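Local coordinates for protein virulence factor (Pectobacterium carotovorum, PDB 2W3Y) that acts as an S-palmitoylated virulence factor of a Drosophila pathogen and binds to lipid vesicles, at residues F186-F191 with G225-I230; T46-E51 with H175-D180. One frame throughout, in Å; residues are numbered along the deposited sequence.

How the contacts relate
Contacts 1 and 2 lie in one mixed sheet, their centres about 11 Å apart, and are joined through two neighbouring strands, 166-179 of contact 2 and 185-198 of contact 1, which run antiparallel. Both are largely buried. Contact 1 joins antiparallel strands, with glycines at one end, and beyond its backbone bonds it relies on apolar packing around a proline, with one water bridge on its partly exposed face. Contact 2 joins parallel strands and is more polar, using side-chain amides where strand 40-49 ends. The two meet directly: Tyr187 OH and His175 ND1 are 2.8 Å apart, probably hydrogen-bonded, and Arg190 NE of contact 1 forms a salt bridge with Asp176 OD2 of contact 2.

Contact 1 of 2, residues F186-F191 with G225-I230; sequences FYKPRF and GGTFRI
Phe191 and Gly226 form an antiparallel hydrogen-bonded pair, with Phe191 N to Gly226 O and Gly226 N to Phe191 O both 2.9 Å. Proline has no N-H to give, yet its carbonyl still serves: Phe228 N reaches Pro189 O at 2.8 Å. Between these bonds Arg190 faces Thr227 in a non-hydrogen-bonded pair, and Arg190 CA approaches Gly226 O in a CA-H...O contact. Glycine suits position 225, because a CB there would run into Phe191 O.

Apolar packing gathers on the side of Pro189. Its CG rests 3.9 Å from Ile230 CB and also touches Phe228 CB, while its CD sits over the centre of one face of the Tyr187 ring, 4.1 Å above the plane. Ile230 CG1, anti to the backbone N (chi1 -166°), extends to Tyr187 CE2 at 4.0 Å.

On the other face, Lys188 CG meets Thr227 CG2 at 3.7 Å. The lysine chain bends at its last two torsions, and a water accepts from NZ and also bonds Thr227 OG1. Arg190 directs its NE to Asp176 in a salt bridge. The arrangement is an antiparallel strand pair at the end of strand 214-228, just before helix 230-235.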
loop_
_atom_site.group_PDB
_atom_site.type_symbol
_atom_site.label_atom_id
_atom_site.label_comp_id
_atom_site.label_asym_id
_atom_site.label_seq_id
_atom_site.Cartn_x
_atom_site.Cartn_y
_atom_site.Cartn_z
ATOM N N PHE A 186 -18.947 6.914 -6.958
ATOM C CA PHE A 186 -18.840 6.211 -5.699
ATOM C C PHE A 186 -17.434 6.368 -5.102
ATOM O O PHE A 186 -16.455 6.662 -5.819
ATOM C CB PHE A 186 -19.206 4.724 -5.860
ATOM C CG PHE A 186 -18.309 3.979 -6.815
ATOM C CD1 PHE A 186 -17.078 3.477 -6.389
ATOM C CD2 PHE A 186 -18.683 3.798 -8.145
ATOM C CE1 PHE A 186 -16.250 2.798 -7.264
ATOM C CE2 PHE A 186 -17.853 3.115 -9.037
ATOM C CZ PHE A 186 -16.627 2.620 -8.586
ATOM N N TYR A 187 -17.352 6.183 -3.790
ATOM C CA TYR A 187 -16.073 6.102 -3.098
ATOM C C TYR A 187 -15.797 4.659 -2.641
ATOM O O TYR A 187 -16.570 4.080 -1.864
ATOM C CB TYR A 187 -16.010 7.131 -1.952
ATOM C CG TYR A 187 -14.822 7.001 -1.028
ATOM C CD1 TYR A 187 -13.512 6.917 -1.526
ATOM C CD2 TYR A 187 -15.010 6.968 0.356
ATOM C CE1 TYR A 187 -12.426 6.798 -0.658
ATOM C CE2 TYR A 187 -13.940 6.855 1.222
ATOM C CZ TYR A 187 -12.651 6.769 0.716
ATOM O OH TYR A 187 -11.586 6.658 1.586
ATOM N N LYS A 188 -14.711 4.071 -3.168
ATOM C CA LYS A 188 -14.243 2.760 -2.717
ATOM C C LYS A 188 -12.850 2.872 -2.088
ATOM O O LYS A 188 -11.874 3.131 -2.795
ATOM C CB LYS A 188 -14.234 1.750 -3.879
ATOM C CG LYS A 188 -13.922 0.301 -3.470
ATOM C CD LYS A 188 -13.617 -0.606 -4.680
ATOM C CE LYS A 188 -14.838 -0.816 -5.579
ATOM N NZ LYS A 188 -16.013 -1.410 -4.857
ATOM N N PRO A 189 -12.756 2.739 -0.746
ATOM C CA PRO A 189 -11.432 2.662 -0.137
ATOM C C PRO A 189 -10.900 1.226 -0.025
ATOM O O PRO A 189 -11.582 0.358 0.536
ATOM C CB PRO A 189 -11.646 3.267 1.248
ATOM C CG PRO A 189 -13.099 2.987 1.579
ATOM C CD PRO A 189 -13.835 2.741 0.269
ATOM N N ARG A 190 -9.694 0.988 -0.545
ATOM C CA ARG A 190 -9.061 -0.360 -0.479
ATOM C C ARG A 190 -7.732 -0.366 0.294
ATOM O O ARG A 190 -6.927 0.574 0.159
ATOM C CB ARG A 190 -8.801 -0.902 -1.890
ATOM C CG ARG A 190 -10.031 -1.190 -2.733
ATOM C CD ARG A 190 -9.629 -1.618 -4.171
ATOM N NE ARG A 190 -9.339 -0.479 -5.067
ATOM C CZ ARG A 190 -8.552 -0.535 -6.150
ATOM N NH1 ARG A 190 -7.963 -1.680 -6.491
ATOM N NH2 ARG A 190 -8.344 0.555 -6.901
ATOM N N PHE A 191 -7.524 -1.435 1.081
ATOM C CA PHE A 191 -6.304 -1.742 1.815
ATOM C C PHE A 191 -5.598 -2.877 1.047
ATOM O O PHE A 191 -6.194 -3.935 0.810
ATOM C CB PHE A 191 -6.680 -2.181 3.242
ATOM C CG PHE A 191 -5.536 -2.719 4.077
ATOM C CD1 PHE A 191 -4.770 -1.879 4.876
ATOM C CD2 PHE A 191 -5.267 -4.094 4.117
ATOM C CE1 PHE A 191 -3.731 -2.403 5.679
ATOM C CE2 PHE A 191 -4.241 -4.613 4.900
ATOM C CZ PHE A 191 -3.471 -3.775 5.679
ATOM N N GLY A 225 -5.570 -8.106 0.282
ATOM C CA GLY A 225 -6.279 -6.850 0.464
ATOM C C GLY A 225 -7.782 -6.976 0.561
ATOM O O GLY A 225 -8.343 -8.068 0.449
ATOM N N GLY A 226 -8.438 -5.838 0.772
ATOM C CA GLY A 226 -9.886 -5.799 0.821
ATOM C C GLY A 226 -10.392 -4.383 0.720
ATOM O O GLY A 226 -9.609 -3.435 0.707
ATOM N N THR A 227 -11.709 -4.259 0.645
ATOM C CA THR A 227 -12.400 -2.972 0.584
ATOM C C THR A 227 -12.888 -2.645 1.996
ATOM O O THR A 227 -13.503 -3.490 2.642
ATOM C CB THR A 227 -13.606 -3.072 -0.367
ATOM O OG1 THR A 227 -13.159 -3.457 -1.678
ATOM C CG2 THR A 227 -14.378 -1.743 -0.467
ATOM N N PHE A 228 -12.613 -1.431 2.481
ATOM C CA PHE A 228 -13.095 -1.036 3.803
ATOM C C PHE A 228 -14.600 -0.767 3.838
ATOM O O PHE A 228 -15.164 -0.222 2.902
ATOM C CB PHE A 228 -12.332 0.174 4.360
ATOM C CG PHE A 228 -12.735 0.542 5.768
ATOM C CD1 PHE A 228 -12.445 -0.305 6.832
ATOM C CD2 PHE A 228 -13.413 1.736 6.027
ATOM C CE1 PHE A 228 -12.818 0.024 8.128
ATOM C CE2 PHE A 228 -13.782 2.073 7.322
ATOM C CZ PHE A 228 -13.491 1.226 8.367
ATOM N N ARG A 229 -15.221 -1.158 4.951
ATOM C CA ARG A 229 -16.648 -0.967 5.186
ATOM C C ARG A 229 -16.927 0.477 5.597
ATOM O O ARG A 229 -17.340 0.745 6.733
ATOM C CB ARG A 229 -17.129 -1.933 6.273
ATOM C CG ARG A 229 -17.011 -3.393 5.910
ATOM C CD ARG A 229 -17.954 -4.225 6.752
ATOM N NE ARG A 229 -17.275 -4.925 7.827
ATOM C CZ ARG A 229 -17.873 -5.394 8.917
ATOM N NH1 ARG A 229 -19.169 -5.216 9.113
ATOM N NH2 ARG A 229 -17.156 -6.024 9.828
ATOM N N ILE A 230 -16.704 1.404 4.670
ATOM C CA ILE A 230 -16.833 2.844 4.956
ATOM C C ILE A 230 -18.288 3.277 5.235
ATOM O O ILE A 230 -18.534 4.179 6.052
ATOM C CB ILE A 230 -16.174 3.709 3.826
ATOM C CG1 ILE A 230 -15.999 5.168 4.259
ATOM C CG2 ILE A 230 -16.933 3.587 2.501
ATOM C CD1 ILE A 230 -14.934 5.394 5.329
HETATM O O HOH W 1 -15.129 -3.867 -3.576
#

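Contact 2 of 2, residues T46-E51 with H175-D180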
loop_
_atom_site.group_PDB
_atom_site.type_symbol
_atom_site.label_atom_id
_atom_site.label_comp_id
_atom_site.label_asym_id
_atom_site.label_seq_id
_atom_site.Cartn_x
_atom_site.Cartn_y
_atom_site.Cartn_z
ATOM N N THR A 46 -0.275 6.252 -0.380
ATOM C CA THR A 46 -1.715 6.555 -0.367
ATOM C C THR A 46 -2.097 7.165 -1.711
ATOM O O THR A 46 -1.660 8.276 -2.057
ATOM C CB THR A 46 -2.099 7.545 0.762
ATOM O OG1 THR A 46 -1.624 7.054 2.015
ATOM C CG2 THR A 46 -3.630 7.697 0.861
ATOM N N TYR A 47 -2.884 6.426 -2.490
ATOM C CA TYR A 47 -3.282 6.910 -3.803
ATOM C C TYR A 47 -4.749 7.272 -3.799
ATOM O O TYR A 47 -5.604 6.446 -3.479
ATOM C CB TYR A 47 -3.042 5.872 -4.894
ATOM C CG TYR A 47 -1.611 5.395 -5.013
ATOM C CD1 TYR A 47 -0.539 6.280 -4.849
ATOM C CD2 TYR A 47 -1.329 4.055 -5.302
ATOM C CE1 TYR A 47 0.788 5.842 -4.948
ATOM C CE2 TYR A 47 0.001 3.610 -5.418
ATOM C CZ TYR A 47 1.049 4.514 -5.244
ATOM O OH TYR A 47 2.364 4.101 -5.358
ATOM N N GLN A 48 -5.039 8.504 -4.168
ATOM C CA GLN A 48 -6.420 8.881 -4.423
ATOM C C GLN A 48 -6.614 9.112 -5.906
ATOM O O GLN A 48 -5.868 9.873 -6.518
ATOM C CB GLN A 48 -6.820 10.114 -3.617
ATOM C CG GLN A 48 -8.290 10.467 -3.836
ATOM C CD GLN A 48 -8.739 11.683 -3.053
ATOM O OE1 GLN A 48 -8.214 11.978 -1.975
ATOM N NE2 GLN A 48 -9.719 12.401 -3.598
ATOM N N PHE A 49 -7.611 8.451 -6.482
ATOM C CA PHE A 49 -7.886 8.576 -7.902
ATOM C C PHE A 49 -9.073 9.494 -8.119
ATOM O O PHE A 49 -10.207 9.112 -7.853
ATOM C CB PHE A 49 -8.114 7.200 -8.554
ATOM C CG PHE A 49 -6.955 6.269 -8.393
ATOM C CD1 PHE A 49 -5.693 6.605 -8.898
ATOM C CD2 PHE A 49 -7.110 5.066 -7.701
ATOM C CE1 PHE A 49 -4.595 5.733 -8.742
ATOM C CE2 PHE A 49 -6.029 4.197 -7.538
ATOM C CZ PHE A 49 -4.775 4.529 -8.054
ATOM N N ASN A 50 -8.767 10.711 -8.576
ATOM C CA ASN A 50 -9.737 11.795 -8.828
ATOM C C ASN A 50 -10.193 12.510 -7.568
ATOM O O ASN A 50 -10.353 11.898 -6.525
ATOM C CB ASN A 50 -10.952 11.297 -9.628
ATOM C CG ASN A 50 -10.569 10.726 -10.976
ATOM O OD1 ASN A 50 -9.754 11.301 -11.692
ATOM N ND2 ASN A 50 -11.171 9.590 -11.334
ATOM N N GLU A 51 -10.391 13.822 -7.685
ATOM C CA GLU A 51 -10.996 14.611 -6.619
ATOM C C GLU A 51 -12.424 14.133 -6.407
ATOM O O GLU A 51 -13.111 13.762 -7.363
ATOM C CB GLU A 51 -10.979 16.106 -6.963
ATOM C CG GLU A 51 -9.591 16.775 -6.878
ATOM C CD GLU A 51 -9.237 17.257 -5.469
ATOM O OE1 GLU A 51 -10.055 17.073 -4.530
ATOM O OE2 GLU A 51 -8.128 17.820 -5.290
ATOM N N HIS A 175 -7.979 5.114 -3.002
ATOM C CA HIS A 175 -9.207 5.824 -2.686
ATOM C C HIS A 175 -9.823 6.180 -4.032
ATOM O O HIS A 175 -9.403 7.136 -4.695
ATOM C CB HIS A 175 -8.895 7.005 -1.716
ATOM C CG HIS A 175 -8.261 6.539 -0.442
ATOM N ND1 HIS A 175 -8.996 6.184 0.670
ATOM C CD2 HIS A 175 -6.975 6.212 -0.161
ATOM C CE1 HIS A 175 -8.186 5.725 1.603
ATOM N NE2 HIS A 175 -6.954 5.719 1.120
ATOM N N ASP A 176 -10.747 5.315 -4.471
ATOM C CA ASP A 176 -11.319 5.360 -5.813
ATOM C C ASP A 176 -12.562 6.222 -5.860
ATOM O O ASP A 176 -13.529 5.942 -5.167
ATOM C CB ASP A 176 -11.752 3.971 -6.317
ATOM C CG ASP A 176 -10.675 2.911 -6.189
ATOM O OD1 ASP A 176 -9.477 3.244 -6.081
ATOM O OD2 ASP A 176 -11.062 1.727 -6.187
ATOM N N LEU A 177 -12.529 7.242 -6.715
ATOM C CA LEU A 177 -13.704 8.087 -6.992
ATOM C C LEU A 177 -14.033 7.979 -8.461
ATOM O O LEU A 177 -13.532 8.745 -9.272
ATOM C CB LEU A 177 -13.437 9.544 -6.576
ATOM C CG LEU A 177 -13.369 9.432 -5.059
ATOM C CD1 LEU A 177 -12.023 9.826 -4.451
ATOM C CD2 LEU A 177 -14.609 9.992 -4.357
ATOM N N PHE A 178 -14.847 6.984 -8.791
ATOM C CA PHE A 178 -15.157 6.627 -10.158
ATOM C C PHE A 178 -16.671 6.577 -10.324
ATOM O O PHE A 178 -17.411 6.391 -9.346
ATOM C CB PHE A 178 -14.616 5.220 -10.488
ATOM C CG PHE A 178 -13.108 5.114 -10.514
ATOM C CD1 PHE A 178 -12.330 6.034 -11.232
ATOM C CD2 PHE A 178 -12.470 4.069 -9.854
ATOM C CE1 PHE A 178 -10.934 5.927 -11.270
ATOM C CE2 PHE A 178 -11.075 3.949 -9.888
ATOM C CZ PHE A 178 -10.310 4.888 -10.594
ATOM N N GLN A 179 -17.117 6.681 -11.570
ATOM C CA GLN A 179 -18.535 6.564 -11.918
ATOM C C GLN A 179 -19.010 5.118 -12.019
ATOM O O GLN A 179 -18.362 4.289 -12.688
ATOM C CB GLN A 179 -18.793 7.235 -13.261
ATOM C CG GLN A 179 -18.850 8.732 -13.238
ATOM C CD GLN A 179 -18.936 9.303 -14.640
ATOM O OE1 GLN A 179 -19.988 9.257 -15.275
ATOM N NE2 GLN A 179 -17.820 9.825 -15.139
ATOM N N ASP A 180 -20.138 4.811 -11.379
ATOM C CA ASP A 180 -20.872 3.567 -11.676
ATOM C C ASP A 180 -21.515 3.620 -13.076
ATOM O O ASP A 180 -21.350 4.608 -13.799
ATOM C CB ASP A 180 -21.877 3.192 -10.560
ATOM C CG ASP A 180 -23.079 4.160 -10.440
ATOM O OD1 ASP A 180 -23.469 4.834 -11.420
ATOM O OD2 ASP A 180 -23.652 4.217 -9.329
#
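With a chi1 of -58° in Phe49 and -51° in Asp176, each CG lies beside its own backbone N, and the two side chains run side by side in the same direction. Asp176 OD1 thereby meets the Phe49 ring at its edge, in plane, 3.4 Å from CD2; the positive rim of an aromatic ring suits a carboxylate oxygen. The carboxylate has further partners, Arg190 NE and Tyr275 OH at OD2 and Thr174 OG1 at OD1.

The backbones form a parallel ladder. His175 N bonds Tyr47 O at 2.8 Å, His175 O accepts from Phe49 N, and Leu177 N closes the series on Phe49 O at 3.2 Å.

Where strand 40-49 ends, amide side chains take over. Asn50 has a positive phi (78°), which asparagine tolerates better than most residues. Its ND2 donates to Leu177 O at 3.2 Å, with the acceptor nearly in the amide plane; the same nitrogen also bonds Val269 O. Its amide stands almost perpendicular to the Phe178 ring. Extended Gln48 sends NE2 to Asn50 O, 3.0 Å away, so that its amide spans to the backbone where the strand ends, while Arg64 binds its OE1.

Leu177 CD1 lies against the Gln48 side chain, 3.8 Å from its CG. Phe178 CZ packs on Phe49 CB at 3.8 Å, an apolar pair, and Thr46 CG2 touches the imidazole of His175.

Strand 40-49 is flanked on its far side by strand 262-266, and strand 166-179 by 185-198. Helix 57-81 covers the Gln48, His175 and Leu177 face, and helix 125-134 packs on Tyr47 and Phe49.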